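Local coordinates for protein SusD homolog (Bacteroides thetaiotaomicron, PDB 4MRU) that probably binds host mucin O-glycans at the bacterial outer membrane as a SusD-like lipoprotein that can also carry a metal ion, at residues Asp237-His242 / Tyr322-Ala327. Residues are numbered along the deposited sequence; the frame is centred on the assembly and turned at random.
With EDO (1,2-ethanediol), chain F.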
ATOM      1  N   ASP A 237      14.375   0.185  13.035  1.00 20.47           N
ATOM      2  CA  ASP A 237      14.098  -1.128  12.503  1.00 19.85           C
ATOM      3  C   ASP A 237      13.143  -1.113  11.286  1.00 18.79           C
ATOM      4  O   ASP A 237      12.717  -2.158  10.853  1.00 20.72           O
ATOM      5  CB  ASP A 237      13.544  -2.017  13.620  1.00 21.27           C
ATOM      6  CG  ASP A 237      14.600  -2.328  14.678  1.00 24.36           C
ATOM      7  OD1 ASP A 237      15.782  -2.460  14.269  1.00 21.95           O
ATOM      8  OD2 ASP A 237      14.259  -2.464  15.873  1.00 25.35           O
ATOM      9  N   ASN A 238      12.779   0.058  10.781  1.00 17.82           N
ATOM     10  CA  ASN A 238      11.895   0.135   9.628  1.00 19.12           C
ATOM     11  C   ASN A 238      12.523  -0.640   8.476  1.00 19.92           C
ATOM     12  O   ASN A 238      13.751  -0.629   8.328  1.00 22.12           O
ATOM     13  CB  ASN A 238      11.669   1.595   9.184  1.00 19.39           C
ATOM     14  CG  ASN A 238      10.884   2.424  10.206  1.00 19.83           C
ATOM     15  OD1 ASN A 238      10.241   1.892  11.102  1.00 19.37           O
ATOM     16  ND2 ASN A 238      10.903   3.740  10.024  1.00 21.05           N
ATOM     17  N   ALA A 239      11.681  -1.252   7.649  1.00 19.64           N
ATOM     18  CA  ALA A 239      12.100  -1.994   6.468  1.00 20.11           C
ATOM     19  C   ALA A 239      12.114  -1.034   5.274  1.00 20.99           C
ATOM     20  O   ALA A 239      11.048  -0.591   4.819  1.00 20.52           O
ATOM     21  CB  ALA A 239      11.161  -3.125   6.199  1.00 19.14           C
ATOM     22  N   LEU A 240      13.319  -0.698   4.821  1.00 19.09           N
ATOM     23  CA  LEU A 240      13.516   0.179   3.697  1.00 18.91           C
ATOM     24  C   LEU A 240      14.384  -0.546   2.704  1.00 20.84           C
ATOM     25  O   LEU A 240      15.411  -1.145   3.101  1.00 20.99           O
ATOM     26  CB  LEU A 240      14.246   1.434   4.115  1.00 22.45           C
ATOM     27  CG  LEU A 240      13.538   2.643   4.706  1.00 28.90           C
ATOM     28  CD1 LEU A 240      12.603   2.273   5.812  1.00 27.36           C
ATOM     29  CD2 LEU A 240      14.647   3.586   5.178  1.00 35.25           C
ATOM     30  N   PHE A 241      14.044  -0.465   1.415  1.00 18.51           N
ATOM     31  CA  PHE A 241      14.925  -0.967   0.357  1.00 18.55           C
ATOM     32  C   PHE A 241      15.781   0.202  -0.086  1.00 19.31           C
ATOM     33  O   PHE A 241      15.309   1.150  -0.718  1.00 20.33           O
ATOM     34  CB  PHE A 241      14.123  -1.597  -0.785  1.00 20.16           C
ATOM     35  CG  PHE A 241      14.944  -2.070  -1.941  1.00 20.64           C
ATOM     36  CD1 PHE A 241      16.073  -2.873  -1.748  1.00 19.29           C
ATOM     37  CD2 PHE A 241      14.557  -1.763  -3.245  1.00 23.41           C
ATOM     38  CE1 PHE A 241      16.799  -3.355  -2.810  1.00 20.46           C
ATOM     39  CE2 PHE A 241      15.287  -2.243  -4.316  1.00 22.38           C
ATOM     40  CZ  PHE A 241      16.409  -3.023  -4.102  1.00 22.81           C
ATOM     41  N   HIS A 242      17.056   0.142   0.268  1.00 18.31           N
ATOM     42  CA  HIS A 242      17.995   1.171  -0.066  1.00 21.40           C
ATOM     43  C   HIS A 242      18.558   0.940  -1.451  1.00 22.82           C
ATOM     44  O   HIS A 242      18.888  -0.204  -1.849  1.00 20.31           O
ATOM     45  CB  HIS A 242      19.160   1.170   0.946  1.00 22.54           C
ATOM     46  CG  HIS A 242      18.729   1.319   2.359  1.00 21.24           C
ATOM     47  ND1 HIS A 242      18.323   0.249   3.116  1.00 24.63           N
ATOM     48  CD2 HIS A 242      18.603   2.407   3.153  1.00 23.77           C
ATOM     49  CE1 HIS A 242      17.998   0.659   4.328  1.00 24.79           C
ATOM     50  NE2 HIS A 242      18.138   1.967   4.369  1.00 26.18           N
ATOM     51  N   TYR A 322      13.056   3.030  -0.818  1.00 20.94           N
ATOM     52  CA  TYR A 322      11.671   2.678  -0.900  1.00 18.41           C
ATOM     53  C   TYR A 322      11.223   2.153   0.472  1.00 20.27           C
ATOM     54  O   TYR A 322      11.864   1.228   1.021  1.00 18.29           O
ATOM     55  CB  TYR A 322      11.443   1.625  -1.969  1.00 20.96           C
ATOM     56  CG  TYR A 322      11.783   2.028  -3.363  1.00 19.54           C
ATOM     57  CD1 TYR A 322      10.846   2.660  -4.182  1.00 20.80           C
ATOM     58  CD2 TYR A 322      13.026   1.752  -3.902  1.00 19.96           C
ATOM     59  CE1 TYR A 322      11.155   3.015  -5.497  1.00 18.70           C
ATOM     60  CE2 TYR A 322      13.361   2.148  -5.196  1.00 20.18           C
ATOM     61  CZ  TYR A 322      12.398   2.753  -6.001  1.00 18.46           C
ATOM     62  OH  TYR A 322      12.714   3.126  -7.301  1.00 20.09           O
ATOM     63  N   VAL A 323      10.129   2.690   1.014  1.00 18.69           N
ATOM     64  CA  VAL A 323       9.736   2.392   2.396  1.00 19.83           C
ATOM     65  C   VAL A 323       8.711   1.286   2.384  1.00 18.93           C
ATOM     66  O   VAL A 323       7.595   1.475   1.884  1.00 17.55           O
ATOM     67  CB  VAL A 323       9.198   3.660   3.128  1.00 20.44           C
ATOM     68  CG1 VAL A 323       8.753   3.347   4.556  1.00 18.83           C
ATOM     69  CG2 VAL A 323      10.239   4.790   3.152  1.00 19.79           C
ATOM     70  N   TRP A 324       9.081   0.115   2.919  1.00 19.24           N
ATOM     71  CA  TRP A 324       8.148  -1.015   2.961  1.00 17.06           C
ATOM     72  C   TRP A 324       7.215  -1.024   4.185  1.00 20.41           C
ATOM     73  O   TRP A 324       6.031  -1.131   4.039  1.00 20.74           O
ATOM     74  CB  TRP A 324       8.901  -2.306   2.995  1.00 15.05           C
ATOM     75  CG  TRP A 324       9.689  -2.640   1.755  1.00 14.94           C
ATOM     76  CD1 TRP A 324       9.884  -1.876   0.670  1.00 18.50           C
ATOM     77  CD2 TRP A 324      10.383  -3.852   1.531  1.00 16.80           C
ATOM     78  NE1 TRP A 324      10.673  -2.544  -0.250  1.00 17.47           N
ATOM     79  CE2 TRP A 324      10.971  -3.777   0.265  1.00 18.70           C
ATOM     80  CE3 TRP A 324      10.550  -5.013   2.281  1.00 19.15           C
ATOM     81  CZ2 TRP A 324      11.737  -4.831  -0.276  1.00 20.34           C
ATOM     82  CZ3 TRP A 324      11.246  -6.072   1.742  1.00 20.34           C
ATOM     83  CH2 TRP A 324      11.847  -5.972   0.480  1.00 19.73           C
HETATM   84  N   MSE A 325       7.772  -0.956   5.384  1.00 18.98           N
HETATM   85  CA  MSE A 325       6.984  -1.081   6.602  0.50 20.32           C
HETATM   86  C   MSE A 325       7.669  -0.316   7.686  1.00 20.52           C
HETATM   87  O   MSE A 325       8.865  -0.454   7.898  1.00 21.61           O
HETATM   88  CB  MSE A 325       6.850  -2.553   6.979  0.50 21.40           C
HETATM   89  CG  MSE A 325       6.136  -2.614   8.333  0.50 32.85           C
HETATM   90 SE   MSE A 325       4.282  -3.219   8.401  0.38 38.20          SE
HETATM   91  CE  MSE A 325       4.527  -4.732   7.139  0.50 41.55           C
ATOM     92  N   THR A 326       6.885   0.517   8.385  1.00 23.69           N
ATOM     93  CA  THR A 326       7.423   1.344   9.441  1.00 17.52           C
ATOM     94  C   THR A 326       6.792   1.078  10.810  1.00 18.08           C
ATOM     95  O   THR A 326       5.696   0.522  10.953  1.00 19.20           O
ATOM     96  CB  THR A 326       7.193   2.823   9.163  1.00 18.59           C
ATOM     97  OG1 THR A 326       5.774   3.089   9.249  1.00 21.51           O
ATOM     98  CG2 THR A 326       7.777   3.209   7.819  1.00 15.64           C
ATOM     99  N   ALA A 327       7.522   1.494  11.817  1.00 18.55           N
ATOM    100  CA  ALA A 327       7.031   1.469  13.199  1.00 20.30           C
ATOM    101  C   ALA A 327       5.705   2.182  13.346  1.00 16.83           C
ATOM    102  O   ALA A 327       4.858   1.718  14.079  1.00 17.72           O
ATOM    103  CB  ALA A 327       8.059   2.079  14.122  1.00 20.35           C
TER
HETATM  104  C1  EDO F 604       5.239  -4.182   1.484  1.00 40.91           C
HETATM  105  O1  EDO F 604       3.940  -4.285   0.891  1.00 43.43           O
HETATM  106  C2  EDO F 604       5.615  -2.763   1.230  1.00 39.66           C
HETATM  107  O2  EDO F 604       4.648  -2.029   1.959  1.00 36.18           O
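With its CG anti to the carbonyl carbon (chi1 -67°), Asn238 carries its amide across to the start of helix 327-339, and the same choice at Trp324 (chi1 -67°) lays the indole alongside Phe241. Asn238 OD1 accepts the N-H of Ala327 over 2.8 Å, a fairly straight bond whose donor stands above the carbonyl plane of the amide. Asparagine suits this place because its other end is a donor: ND2 is bonded to Asn235 OD1, which fixes the turn of the amide. With an alanine in place of Asn238, the buried N-H of Ala327 is likely to lose its acceptor, and a gap would probably open beside Thr326. Thr326 is the N-cap, its hydroxyl taken up by the N-H of Glu329.

Strands 239-241 and 322-325 form a two-stranded antiparallel sheet, interrupted by a classic beta bulge in which Trp324 and Met325 both face Ala239. Ala239 O is therefore gripped twice, by Trp324 N at 2.8 Å and more weakly by Met325 N at 3.3 Å, while Ala239 N gives its hydrogen to Met325 O. Beyond the bulge Phe241 and Tyr322 exchange a pair of backbone bonds. The small methyl of Ala239 lies 4.0 Å from Trp324 CB and also touches Phe198 of helix 192-209.

Phe241 and Tyr322 extend side by side on the same face of the sheet as Ala239, with their CD2 atoms 3.9 Å apart; the phenol lets Tyr322 also reach Ser248 N. Phe241 N lies over one face of the Trp324 indole, offset toward its rim, and Trp324 NE1 comes within 3.6 Å of Phe241 CB. On the opposite face of the sheet from Ala239, Leu240 CD1 touches Val323 CG1 at 4.2 Å; beta-branched Val323 is at home in an extended strand, and the flexible Leu240 chain beside it also meets Pro321.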